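Local coordinates for Emp47p (form2) (Saccharomyces cerevisiae, PDB 2A6Z), which probably acts as a calcium-independent lectin-type cargo receptor in glycoprotein secretion, and is needed for Emp46p to leave the endoplasmic reticulum, at residues Pro93-Leu98 with Pro102-Gly107; Leu110-Asn115 with Ser157-Thr162; Val161-Asp164 with Leu170-Val173; Ile195-Gln200 with Phe211-Met216. All coordinates share one frame; numbering follows the deposited sequence. Where two conformers were deposited one is given.

How the contacts relate
Contacts 2 and 4 belong to the apolar core of the beta sandwich: each sets a strand of one seven-stranded sheet against a strand of the other, almost wholly through side chains, with no hydrogen bond across. Contact 3 lies farther from the centre and runs within one sheet, where main-chain hydrogen bonds join hairpin neighbours. It shares Val161 and Thr162 with contact 2, and Val173 packs on both Leu110 and Ile159. Contact 1 belongs to a loop with several side chains at the surface; there a carboxylate organises the turn above a buried patch of prolines and a leucine. Its segment 102-107 runs on almost directly into the strand used by contact 2.

Contact 1: residues Pro93-Leu98 with Pro102-Gly107; sequences PRDKQL and PVNYDG
The carboxylate of Asp95 lies against Val103, with OD2 near both the backbone N and the CG1 methyl of that residue. The one direct hydrogen bond between the segments runs from Val103 N to Asp95 OD2, at 2.9 Å and nearly straight (169°). Gln97 N gives a second bond to the same OD2, also 2.9 Å long, and the two donors arrive from opposite faces of the carboxylate plane. The other oxygen is held as well: Gln97 NE2 meets the syn lone pair of Asp95 OD1 at 2.8 Å, and Asp95 OD1 lies in turn in the plane of the Gln97 amide. Three bonds therefore fix the rotation of the carboxylate, which chi1 of -175° carries away from the Asp95 nitrogen and toward the 102-107 segment. The extended Gln97 side chain passes Val103 at an angle, its NE2 touching Val103 CG1. A water donating to Asn104 OD1 bridges, by a weak bond, to Asp95 N.

Beneath this polar cluster the contact is apolar. Leu98 CB packs on Val103 CB at 3.9 Å, while the CD2 branch of Leu98 meets Tyr105 CE2 obliquely, also at 3.9 Å. Pro93 CB sits on Pro102 CG at 3.8 Å, and both prolines rest on Trp52 of strand 48-58. The Tyr105 ring makes an edge-to-face contact with Trp85. Both segments belong to the loop that links strands 81-88 and 108-113, neighbours in one sheet of the lectin fold. Within it the Asp95 bond to Gln97 N defines an Asx turn that overlaps a classic beta bulge at Gln97 and Leu98.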
loop_
_atom_site.group_PDB
_atom_site.type_symbol
_atom_site.label_atom_id
_atom_site.label_comp_id
_atom_site.label_asym_id
_atom_site.label_seq_id
_atom_site.Cartn_x
_atom_site.Cartn_y
_atom_site.Cartn_z
ATOM N N PRO A 93 2.950 -12.214 4.544
ATOM C CA PRO A 93 4.386 -12.396 4.324
ATOM C C PRO A 93 5.182 -12.249 5.598
ATOM O O PRO A 93 4.943 -11.332 6.406
ATOM C CB PRO A 93 4.694 -11.280 3.300
ATOM C CG PRO A 93 3.400 -11.169 2.544
ATOM C CD PRO A 93 2.332 -11.219 3.627
ATOM N N ARG A 94 6.177 -13.139 5.760
ATOM C CA ARG A 94 6.968 -13.076 6.975
ATOM C C ARG A 94 8.035 -11.985 6.982
ATOM O O ARG A 94 8.408 -11.430 8.031
ATOM C CB ARG A 94 7.643 -14.475 7.127
ATOM C CG ARG A 94 6.627 -15.623 7.407
ATOM C CD ARG A 94 7.398 -16.961 7.484
ATOM N NE ARG A 94 6.457 -18.072 7.467
ATOM C CZ ARG A 94 5.899 -18.733 6.470
ATOM N NH1 ARG A 94 5.041 -19.717 6.749
ATOM N NH2 ARG A 94 6.143 -18.490 5.185
ATOM N N ASP A 95 8.607 -11.714 5.826
ATOM C CA ASP A 95 9.788 -10.838 5.739
ATOM C C ASP A 95 9.384 -9.371 5.960
ATOM O O ASP A 95 8.357 -8.940 5.444
ATOM C CB ASP A 95 10.517 -11.033 4.424
ATOM C CG ASP A 95 11.812 -10.231 4.369
ATOM O OD1 ASP A 95 12.836 -10.814 4.770
ATOM O OD2 ASP A 95 11.793 -9.060 3.989
ATOM N N LYS A 96 10.211 -8.647 6.699
ATOM C CA LYS A 96 9.966 -7.282 7.121
ATOM C C LYS A 96 11.045 -6.322 6.640
ATOM O O LYS A 96 11.105 -5.214 7.186
ATOM C CB LYS A 96 9.800 -7.204 8.618
ATOM C CG LYS A 96 8.788 -8.170 9.233
ATOM C CD LYS A 96 7.357 -7.686 8.970
ATOM C CE LYS A 96 6.370 -8.765 9.403
ATOM N NZ LYS A 96 4.984 -8.225 9.628
ATOM N N GLN A 97 11.893 -6.682 5.719
ATOM C CA GLN A 97 13.058 -5.892 5.426
ATOM C C GLN A 97 12.882 -4.754 4.457
ATOM O O GLN A 97 13.844 -3.969 4.257
ATOM C CB GLN A 97 14.166 -6.807 4.872
ATOM C CG GLN A 97 14.642 -7.870 5.844
ATOM C CD GLN A 97 15.764 -8.696 5.265
ATOM O OE1 GLN A 97 16.923 -8.226 5.241
ATOM N NE2 GLN A 97 15.442 -9.869 4.698
ATOM N N LEU A 98 11.708 -4.587 3.846
ATOM C CA LEU A 98 11.493 -3.526 2.848
ATOM C C LEU A 98 10.281 -2.708 3.281
ATOM O O LEU A 98 9.143 -3.139 3.135
ATOM C CB LEU A 98 11.266 -4.193 1.481
ATOM C CG LEU A 98 10.971 -3.212 0.313
ATOM C CD1 LEU A 98 12.098 -2.188 0.177
ATOM C CD2 LEU A 98 10.766 -4.027 -0.942
ATOM N N PRO A 102 7.845 -7.352 2.747
ATOM C CA PRO A 102 8.769 -8.372 2.234
ATOM C C PRO A 102 9.694 -7.875 1.144
ATOM O O PRO A 102 9.265 -7.410 0.112
ATOM C CB PRO A 102 7.817 -9.461 1.717
ATOM C CG PRO A 102 6.575 -8.655 1.322
ATOM C CD PRO A 102 6.449 -7.616 2.383
ATOM N N VAL A 103 11.016 -8.071 1.341
ATOM C CA VAL A 103 12.011 -7.649 0.342
ATOM C C VAL A 103 12.160 -8.589 -0.817
ATOM O O VAL A 103 12.637 -8.207 -1.889
ATOM C CB VAL A 103 13.377 -7.414 1.069
ATOM C CG1 VAL A 103 14.052 -8.721 1.467
ATOM C CG2 VAL A 103 14.347 -6.586 0.218
ATOM N N ASN A 104 11.717 -9.831 -0.666
ATOM C CA ASN A 104 11.745 -10.865 -1.682
ATOM C C ASN A 104 10.344 -11.211 -2.109
ATOM O O ASN A 104 10.026 -12.382 -2.256
ATOM C CB ASN A 104 12.340 -12.091 -0.945
ATOM C CG ASN A 104 11.430 -12.494 0.261
ATOM O OD1 ASN A 104 10.703 -11.726 0.973
ATOM N ND2 ASN A 104 11.384 -13.812 0.561
ATOM N N TYR A 105 9.513 -10.183 -2.294
ATOM C CA TYR A 105 8.085 -10.428 -2.670
ATOM C C TYR A 105 7.963 -10.915 -4.096
ATOM O O TYR A 105 8.850 -10.706 -4.921
ATOM C CB TYR A 105 7.320 -9.118 -2.438
ATOM C CG TYR A 105 7.723 -8.016 -3.356
ATOM C CD1 TYR A 105 7.031 -7.712 -4.544
ATOM C CD2 TYR A 105 8.834 -7.201 -3.030
ATOM C CE1 TYR A 105 7.410 -6.687 -5.384
ATOM C CE2 TYR A 105 9.237 -6.169 -3.872
ATOM C CZ TYR A 105 8.530 -5.923 -5.018
ATOM O OH TYR A 105 8.901 -4.895 -5.882
ATOM N N ASP A 106 6.792 -11.518 -4.371
ATOM C CA ASP A 106 6.391 -11.944 -5.707
ATOM C C ASP A 106 5.108 -11.243 -6.073
ATOM O O ASP A 106 4.024 -11.682 -5.629
ATOM C CB ASP A 106 6.171 -13.474 -5.655
ATOM C CG ASP A 106 5.776 -14.042 -7.000
ATOM O OD1 ASP A 106 5.777 -13.274 -7.998
ATOM O OD2 ASP A 106 5.436 -15.248 -7.011
ATOM N N GLY A 107 5.164 -10.130 -6.758
ATOM C CA GLY A 107 4.007 -9.352 -7.056
ATOM C C GLY A 107 4.378 -7.863 -7.177
ATOM O O GLY A 107 5.405 -7.511 -7.767
HETATM O O HOH W 1 8.227 -12.691 2.593
#

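Contact 2: residues Leu110-Asn115 with Ser157-Thr162; sequences LLVDNN and STIRVT
In the hydrophobic interior of the lectin beta sandwich, where the two sheets face each other, Leu110 and Val112 from one sheet meet Val161 and Ile159 from the other. The axes of the strand segments 110-113 and 157-162 come no closer than 11.1 Å and run nearly antiparallel, at 159°. That spacing is too wide for backbone pairing, and the contact consists entirely of branched aliphatic side chains reaching inward.

Leu110 carries the closest touch: its CD1 methyl lies 3.6 Å from Val161 CG2, the two side chains sliding past each other from opposite sheets. With chi1 near -61°, Leu110 CG stands beside the backbone N, and the extended second torsion then sends CD1 across the gap. The same methyl is a looser neighbour of Ile159 CG2, at 4.5 Å, so it bears chiefly on Val161. Two residues along, Val112 CG2 and Ile159 CD1 approach tip to tip at 4.1 Å, with the ethyl arm of Ile159 extended to make the reach. Beyond Val112 the chain leaves the interface in an Asx turn, where Asn115 N donates to Asp113 OD2 over a distance of 3.0 Å; Tyr139 OH bonds to the same oxygen.

Strand 108-113 lies between strands 81-88 and 121-128 in its sheet, and strand 153-164 between 63-72 and 170-175 in the other. Ile159 also packs on Phe69 and Phe84, and Val161 on Met65, so side chains of flanking strands continue the core on each sheet.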
loop_
_atom_site.group_PDB
_atom_site.type_symbol
_atom_site.label_atom_id
_atom_site.label_comp_id
_atom_site.label_asym_id
_atom_site.label_seq_id
_atom_site.Cartn_x
_atom_site.Cartn_y
_atom_site.Cartn_z
ATOM N N LEU A 110 3.619 -0.835 -4.164
ATOM C CA LEU A 110 3.430 0.612 -4.463
ATOM C C LEU A 110 4.042 1.364 -3.291
ATOM O O LEU A 110 3.586 1.201 -2.154
ATOM C CB LEU A 110 1.952 0.973 -4.600
ATOM C CG LEU A 110 1.223 0.245 -5.708
ATOM C CD1 LEU A 110 -0.256 0.620 -5.721
ATOM C CD2 LEU A 110 1.813 0.543 -7.079
ATOM N N LEU A 111 5.053 2.168 -3.591
ATOM C CA LEU A 111 5.800 2.880 -2.552
ATOM C C LEU A 111 5.498 4.374 -2.627
ATOM O O LEU A 111 5.688 4.982 -3.702
ATOM C CB LEU A 111 7.306 2.673 -2.746
ATOM C CG LEU A 111 8.207 3.483 -1.794
ATOM C CD1 LEU A 111 8.009 3.076 -0.340
ATOM C CD2 LEU A 111 9.668 3.268 -2.207
ATOM N N VAL A 112 5.071 4.962 -1.520
ATOM C CA VAL A 112 4.969 6.401 -1.383
ATOM C C VAL A 112 6.090 6.835 -0.442
ATOM O O VAL A 112 6.186 6.404 0.706
ATOM C CB VAL A 112 3.579 6.830 -0.872
ATOM C CG1 VAL A 112 3.565 8.315 -0.584
ATOM C CG2 VAL A 112 2.499 6.425 -1.866
ATOM N N ASP A 113 6.978 7.688 -0.968
ATOM C CA ASP A 113 8.128 8.157 -0.174
ATOM C C ASP A 113 8.674 9.393 -0.824
ATOM O O ASP A 113 8.205 9.872 -1.877
ATOM C CB ASP A 113 9.187 7.077 0.062
ATOM C CG ASP A 113 10.274 7.074 -1.009
ATOM O OD1 ASP A 113 9.928 7.050 -2.211
ATOM O OD2 ASP A 113 11.473 7.156 -0.621
ATOM N N ASN A 114 9.724 9.974 -0.194
ATOM C CA ASN A 114 10.265 11.223 -0.711
ATOM C C ASN A 114 11.800 11.200 -0.762
ATOM O O ASN A 114 12.399 12.269 -0.932
ATOM C CB ASN A 114 9.746 12.430 0.045
ATOM C CG ASN A 114 10.296 12.586 1.447
ATOM O OD1 ASN A 114 11.199 11.873 1.846
ATOM N ND2 ASN A 114 9.693 13.514 2.181
ATOM N N ASN A 115 12.423 10.043 -0.573
ATOM C CA ASN A 115 13.887 9.963 -0.494
ATOM C C ASN A 115 14.577 9.763 -1.835
ATOM O O ASN A 115 15.811 9.688 -1.838
ATOM C CB ASN A 115 14.277 8.836 0.479
ATOM C CG ASN A 115 15.631 9.112 1.152
ATOM O OD1 ASN A 115 15.994 10.257 1.426
ATOM N ND2 ASN A 115 16.325 8.043 1.425
ATOM N N SER A 157 -5.350 11.083 1.255
ATOM C CA SER A 157 -5.290 10.775 -0.180
ATOM C C SER A 157 -5.946 9.455 -0.439
ATOM O O SER A 157 -5.966 8.578 0.430
ATOM C CB SER A 157 -3.832 10.715 -0.610
ATOM O OG SER A 157 -3.117 11.912 -0.439
ATOM N N THR A 158 -6.401 9.300 -1.715
ATOM C CA THR A 158 -6.986 8.034 -2.111
ATOM C C THR A 158 -6.188 7.449 -3.283
ATOM O O THR A 158 -6.115 8.049 -4.349
ATOM C CB THR A 158 -8.455 8.195 -2.582
ATOM O OG1 THR A 158 -9.162 8.952 -1.584
ATOM C CG2 THR A 158 -9.112 6.820 -2.726
ATOM N N ILE A 159 -5.602 6.280 -3.030
ATOM C CA ILE A 159 -4.885 5.545 -4.086
ATOM C C ILE A 159 -5.834 4.483 -4.605
ATOM O O ILE A 159 -6.273 3.627 -3.841
ATOM C CB ILE A 159 -3.583 4.901 -3.554
ATOM C CG1 ILE A 159 -2.605 5.984 -3.079
ATOM C CG2 ILE A 159 -2.980 3.995 -4.605
ATOM C CD1 ILE A 159 -1.397 5.420 -2.367
ATOM N N ARG A 160 -6.141 4.542 -5.920
ATOM C CA ARG A 160 -7.074 3.575 -6.511
ATOM C C ARG A 160 -6.305 2.755 -7.526
ATOM O O ARG A 160 -5.798 3.270 -8.541
ATOM C CB ARG A 160 -8.217 4.367 -7.185
ATOM C CG ARG A 160 -9.216 3.443 -7.915
ATOM C CD ARG A 160 -10.444 4.316 -8.337
ATOM N NE ARG A 160 -11.542 3.411 -8.735
ATOM C CZ ARG A 160 -11.763 2.967 -9.961
ATOM N NH1 ARG A 160 -10.995 3.396 -10.986
ATOM N NH2 ARG A 160 -12.757 2.119 -10.150
ATOM N N VAL A 161 -6.208 1.465 -7.239
ATOM C CA VAL A 161 -5.475 0.512 -8.066
ATOM C C VAL A 161 -6.489 -0.350 -8.778
ATOM O O VAL A 161 -7.359 -0.962 -8.141
ATOM C CB VAL A 161 -4.577 -0.406 -7.198
ATOM C CG1 VAL A 161 -3.692 -1.268 -8.099
ATOM C CG2 VAL A 161 -3.787 0.418 -6.215
ATOM N N THR A 162 -6.405 -0.414 -10.117
ATOM C CA THR A 162 -7.304 -1.248 -10.882
ATOM C C THR A 162 -6.495 -2.172 -11.762
ATOM O O THR A 162 -5.455 -1.824 -12.297
ATOM C CB THR A 162 -8.270 -0.408 -11.760
ATOM O OG1 THR A 162 -7.541 0.535 -12.545
ATOM C CG2 THR A 162 -9.300 0.330 -10.901
#

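Contact 3: residues Val161-Asp164 with Leu170-Val173; sequences VTYD and LLKV
Leu170 O is gripped by two partners, Asp164 N at 2.9 Å and a water that donates to it at 2.8 Å. The two segments belong to the antiparallel beta hairpin formed by strands 153-164 and 170-175. The water also hydrogen-bonds to Thr162 OG1, joining side chain to main chain beside the backbone pairing. Thr162 and Lys172 form a hydrogen-bonded pair, with Thr162 N to Lys172 O and Lys172 N to Thr162 O each 2.9 Å long; both donors lie in the carbonyl plane of their acceptor. Toward the turn the geometry slackens: Leu170 N reaches Asp164 O at 3.2 Å with an angle of only 143° at the hydrogen, from above the carbonyl plane. Asp164 OD1 is bonded in turn to Glu166 N within the connecting loop.

The two faces of the hairpin differ. Val161, Tyr163, Leu171 and Val173 share the apolar one, where Val161 CG1 and Leu171 CD1 lie side by side 4.0 Å apart. Leu171 CB sits at the edge of the Tyr163 ring, near its plane, while the tyrosine hydroxyl bonds to Phe188 N. On the other face Thr162 and Lys172 run alongside each other. Chi1 of 52° turns Thr162 OG1 toward the partner strand, where it lies 3.5 Å from Lys172 CB.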
loop_
_atom_site.group_PDB
_atom_site.type_symbol
_atom_site.label_atom_id
_atom_site.label_comp_id
_atom_site.label_asym_id
_atom_site.label_seq_id
_atom_site.Cartn_x
_atom_site.Cartn_y
_atom_site.Cartn_z
ATOM N N VAL A 161 -6.208 1.465 -7.239
ATOM C CA VAL A 161 -5.475 0.512 -8.066
ATOM C C VAL A 161 -6.489 -0.350 -8.778
ATOM O O VAL A 161 -7.359 -0.962 -8.141
ATOM C CB VAL A 161 -4.577 -0.406 -7.198
ATOM C CG1 VAL A 161 -3.692 -1.268 -8.099
ATOM C CG2 VAL A 161 -3.787 0.418 -6.215
ATOM N N THR A 162 -6.405 -0.414 -10.117
ATOM C CA THR A 162 -7.304 -1.248 -10.882
ATOM C C THR A 162 -6.495 -2.172 -11.762
ATOM O O THR A 162 -5.455 -1.824 -12.297
ATOM C CB THR A 162 -8.270 -0.408 -11.760
ATOM O OG1 THR A 162 -7.541 0.535 -12.545
ATOM C CG2 THR A 162 -9.300 0.330 -10.901
ATOM N N TYR A 163 -7.019 -3.413 -11.909
ATOM C CA TYR A 163 -6.405 -4.398 -12.775
ATOM C C TYR A 163 -7.537 -5.005 -13.634
ATOM O O TYR A 163 -8.447 -5.643 -13.088
ATOM C CB TYR A 163 -5.683 -5.486 -11.966
ATOM C CG TYR A 163 -4.941 -6.461 -12.852
ATOM C CD1 TYR A 163 -3.908 -6.048 -13.699
ATOM C CD2 TYR A 163 -5.259 -7.818 -12.855
ATOM C CE1 TYR A 163 -3.215 -6.916 -14.522
ATOM C CE2 TYR A 163 -4.558 -8.693 -13.666
ATOM C CZ TYR A 163 -3.564 -8.270 -14.507
ATOM O OH TYR A 163 -2.831 -9.118 -15.295
ATOM N N ASP A 164 -7.479 -4.702 -14.920
ATOM C CA ASP A 164 -8.604 -4.930 -15.808
ATOM C C ASP A 164 -8.276 -5.963 -16.871
ATOM O O ASP A 164 -7.651 -5.671 -17.912
ATOM C CB ASP A 164 -9.026 -3.596 -16.481
ATOM C CG ASP A 164 -10.375 -3.721 -17.196
ATOM O OD1 ASP A 164 -10.910 -4.851 -17.273
ATOM O OD2 ASP A 164 -10.856 -2.681 -17.653
ATOM N N LEU A 170 -4.873 -4.201 -18.188
ATOM C CA LEU A 170 -4.446 -2.840 -17.819
ATOM C C LEU A 170 -4.340 -2.739 -16.289
ATOM O O LEU A 170 -5.332 -2.917 -15.556
ATOM C CB LEU A 170 -5.489 -1.838 -18.330
ATOM C CG LEU A 170 -5.085 -0.354 -18.083
ATOM C CD1 LEU A 170 -3.849 -0.009 -18.889
ATOM C CD2 LEU A 170 -6.240 0.551 -18.440
ATOM N N LEU A 171 -3.150 -2.395 -15.826
ATOM C CA LEU A 171 -2.874 -2.062 -14.404
ATOM C C LEU A 171 -2.785 -0.538 -14.347
ATOM O O LEU A 171 -1.947 0.036 -15.049
ATOM C CB LEU A 171 -1.575 -2.702 -13.971
ATOM C CG LEU A 171 -1.083 -2.315 -12.592
ATOM C CD1 LEU A 171 -2.075 -2.781 -11.489
ATOM C CD2 LEU A 171 0.297 -2.926 -12.332
ATOM N N LYS A 172 -3.618 0.074 -13.530
ATOM C CA LYS A 172 -3.652 1.525 -13.437
ATOM C C LYS A 172 -3.681 1.909 -11.965
ATOM O O LYS A 172 -4.318 1.250 -11.140
ATOM C CB LYS A 172 -4.875 2.076 -14.173
ATOM C CG LYS A 172 -5.014 3.595 -14.121
ATOM C CD LYS A 172 -5.990 4.100 -15.134
ATOM C CE LYS A 172 -7.369 3.761 -14.779
ATOM N NZ LYS A 172 -8.214 4.385 -15.840
ATOM N N VAL A 173 -2.970 2.999 -11.670
ATOM C CA VAL A 173 -3.031 3.619 -10.366
ATOM C C VAL A 173 -3.478 5.083 -10.560
ATOM O O VAL A 173 -2.896 5.789 -11.374
ATOM C CB VAL A 173 -1.679 3.552 -9.646
ATOM C CG1 VAL A 173 -1.712 4.337 -8.343
ATOM C CG2 VAL A 173 -1.297 2.091 -9.417
HETATM O O HOH W 2 -7.112 -0.801 -14.943
#

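Contact 4: residues Ile195-Gln200 with Phe211-Met216; sequences IGVTAQ and FEIFKM
Buried side chains pair off along most of this contact, Val197 with Ile213 and Ala199 with Phe211, whereas its last residue, Gln200, is partly exposed and points its side chain away. Val197 and Ile213 approach tip to tip. Ile213 CD1 falls between the two branches of the valine, 3.9 Å from Val197 CG1 and 4.0 Å from Val197 CG2, so a single methyl touches both branches. Chi1 of 59° places Val197 CG1 between its own backbone N and carbonyl carbon, which opens both methyls toward the isoleucine.

Ala199 CB bears on the root of the phenylalanine, 3.9 Å from Phe211 CB and obliquely placed to the ring. The small alanine is consistent with the closer approach of the chains here, with the CA atoms of Ala199 and Phe211 6.8 Å apart against 8.8 Å for those of Val197 and Ile213. Farther out the ring also meets main chain, Phe211 CE2 lying 3.7 Å from Gln200 O, while the Gln200 side chain bonds through NE2 to Asp79 O. At the other end Ile195 CG2 and Met216 CE touch at 4.0 Å in one of the two methionine conformers, a less definite contact.

A classic beta bulge at Phe214 and Lys215 shifts the alternation of the second strand, leaving those two residues on its outer side and bringing Met216 back inward. Strand 192-200 and strand 210-220 belong to different sheets, and their facing aliphatic and aromatic side chains form part of the sheet-on-sheet core of a concanavalin-like beta sandwich.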
loop_
_atom_site.group_PDB
_atom_site.type_symbol
_atom_site.label_atom_id
_atom_site.label_comp_id
_atom_site.label_asym_id
_atom_site.label_seq_id
_atom_site.Cartn_x
_atom_site.Cartn_y
_atom_site.Cartn_z
ATOM N N ILE A 195 -2.711 -8.865 0.606
ATOM C CA ILE A 195 -3.035 -7.456 0.430
ATOM C C ILE A 195 -2.841 -6.795 1.765
ATOM O O ILE A 195 -3.379 -7.262 2.795
ATOM C CB ILE A 195 -4.507 -7.321 -0.055
ATOM C CG1 ILE A 195 -4.656 -7.905 -1.459
ATOM C CG2 ILE A 195 -4.973 -5.878 0.045
ATOM C CD1 ILE A 195 -6.103 -8.204 -1.813
ATOM N N GLY A 196 -2.056 -5.710 1.780
ATOM C CA GLY A 196 -1.797 -5.037 3.041
ATOM C C GLY A 196 -0.980 -3.787 2.800
ATOM O O GLY A 196 -0.668 -3.413 1.674
ATOM N N VAL A 197 -0.661 -3.152 3.893
ATOM C CA VAL A 197 0.064 -1.879 3.912
ATOM C C VAL A 197 1.042 -1.904 5.081
ATOM O O VAL A 197 0.743 -2.431 6.151
ATOM C CB VAL A 197 -0.880 -0.666 3.955
ATOM C CG1 VAL A 197 -1.774 -0.716 5.213
ATOM C CG2 VAL A 197 -0.135 0.648 3.867
ATOM N N THR A 198 2.241 -1.360 4.839
ATOM C CA THR A 198 3.288 -1.364 5.850
ATOM C C THR A 198 3.954 0.005 5.791
ATOM O O THR A 198 3.982 0.689 4.758
ATOM C CB THR A 198 4.317 -2.480 5.599
ATOM O OG1 THR A 198 5.008 -2.263 4.377
ATOM C CG2 THR A 198 3.653 -3.840 5.532
ATOM N N ALA A 199 4.565 0.412 6.908
ATOM C CA ALA A 199 5.252 1.728 6.890
ATOM C C ALA A 199 6.324 1.726 7.968
ATOM O O ALA A 199 6.290 0.983 8.941
ATOM C CB ALA A 199 4.314 2.903 7.083
ATOM N N GLN A 200 7.281 2.650 7.745
ATOM C CA GLN A 200 8.321 2.945 8.708
ATOM C C GLN A 200 8.597 4.452 8.615
ATOM O O GLN A 200 8.488 5.023 7.513
ATOM C CB GLN A 200 9.598 2.146 8.444
ATOM C CG GLN A 200 10.314 2.628 7.158
ATOM C CD GLN A 200 11.451 1.777 6.691
ATOM O OE1 GLN A 200 11.416 0.559 7.007
ATOM N NE2 GLN A 200 12.394 2.416 5.976
ATOM N N PHE A 211 2.147 7.726 9.560
ATOM C CA PHE A 211 1.417 7.161 8.413
ATOM C C PHE A 211 0.169 6.471 8.953
ATOM O O PHE A 211 0.286 5.642 9.867
ATOM C CB PHE A 211 2.307 6.162 7.666
ATOM C CG PHE A 211 3.429 6.813 6.903
ATOM C CD1 PHE A 211 3.161 7.478 5.712
ATOM C CD2 PHE A 211 4.720 6.769 7.400
ATOM C CE1 PHE A 211 4.195 8.063 4.981
ATOM C CE2 PHE A 211 5.750 7.325 6.630
ATOM C CZ PHE A 211 5.485 7.974 5.444
ATOM N N GLU A 212 -0.985 6.828 8.414
ATOM C CA GLU A 212 -2.282 6.472 9.009
ATOM C C GLU A 212 -3.249 5.998 7.924
ATOM O O GLU A 212 -3.270 6.575 6.819
ATOM C CB GLU A 212 -2.883 7.659 9.719
ATOM C CG GLU A 212 -1.897 8.263 10.721
ATOM C CD GLU A 212 -2.412 9.340 11.601
ATOM O OE1 GLU A 212 -3.560 9.830 11.344
ATOM O OE2 GLU A 212 -1.671 9.683 12.559
ATOM N N ILE A 213 -4.022 4.973 8.252
ATOM C CA ILE A 213 -5.017 4.362 7.361
ATOM C C ILE A 213 -6.414 4.678 7.836
ATOM O O ILE A 213 -6.758 4.466 9.018
ATOM C CB ILE A 213 -4.819 2.858 7.260
ATOM C CG1 ILE A 213 -3.381 2.460 6.953
ATOM C CG2 ILE A 213 -5.838 2.235 6.313
ATOM C CD1 ILE A 213 -2.931 2.971 5.564
ATOM N N PHE A 214 -7.259 5.243 6.972
ATOM C CA PHE A 214 -8.660 5.510 7.308
ATOM C C PHE A 214 -9.610 4.402 6.818
ATOM O O PHE A 214 -10.662 4.176 7.442
ATOM C CB PHE A 214 -9.085 6.818 6.680
ATOM C CG PHE A 214 -8.641 8.099 7.296
ATOM C CD1 PHE A 214 -9.300 9.300 6.989
ATOM C CD2 PHE A 214 -7.595 8.173 8.216
ATOM C CE1 PHE A 214 -8.951 10.512 7.545
ATOM C CE2 PHE A 214 -7.248 9.397 8.791
ATOM C CZ PHE A 214 -7.919 10.539 8.489
ATOM N N LYS A 215 -9.332 3.807 5.653
ATOM C CA LYS A 215 -10.322 2.974 4.957
ATOM C C LYS A 215 -9.606 2.238 3.864
ATOM O O LYS A 215 -8.626 2.792 3.271
ATOM C CB LYS A 215 -11.396 3.897 4.344
ATOM C CG LYS A 215 -12.564 3.217 3.650
ATOM C CD LYS A 215 -13.628 4.184 3.239
ATOM C CE LYS A 215 -13.273 5.148 2.147
ATOM N NZ LYS A 215 -14.513 5.824 1.681
ATOM N N MET A 216 -10.101 1.068 3.502
ATOM C CA MET A 216 -9.667 0.404 2.279
ATOM C C MET A 216 -10.898 -0.294 1.719
ATOM O O MET A 216 -11.635 -0.939 2.448
ATOM C CB MET A 216 -8.526 -0.595 2.559
ATOM C CG MET A 216 -7.938 -1.336 1.351
ATOM S SD MET A 216 -8.911 -2.869 1.238
ATOM C CE MET A 216 -8.213 -3.583 -0.257
#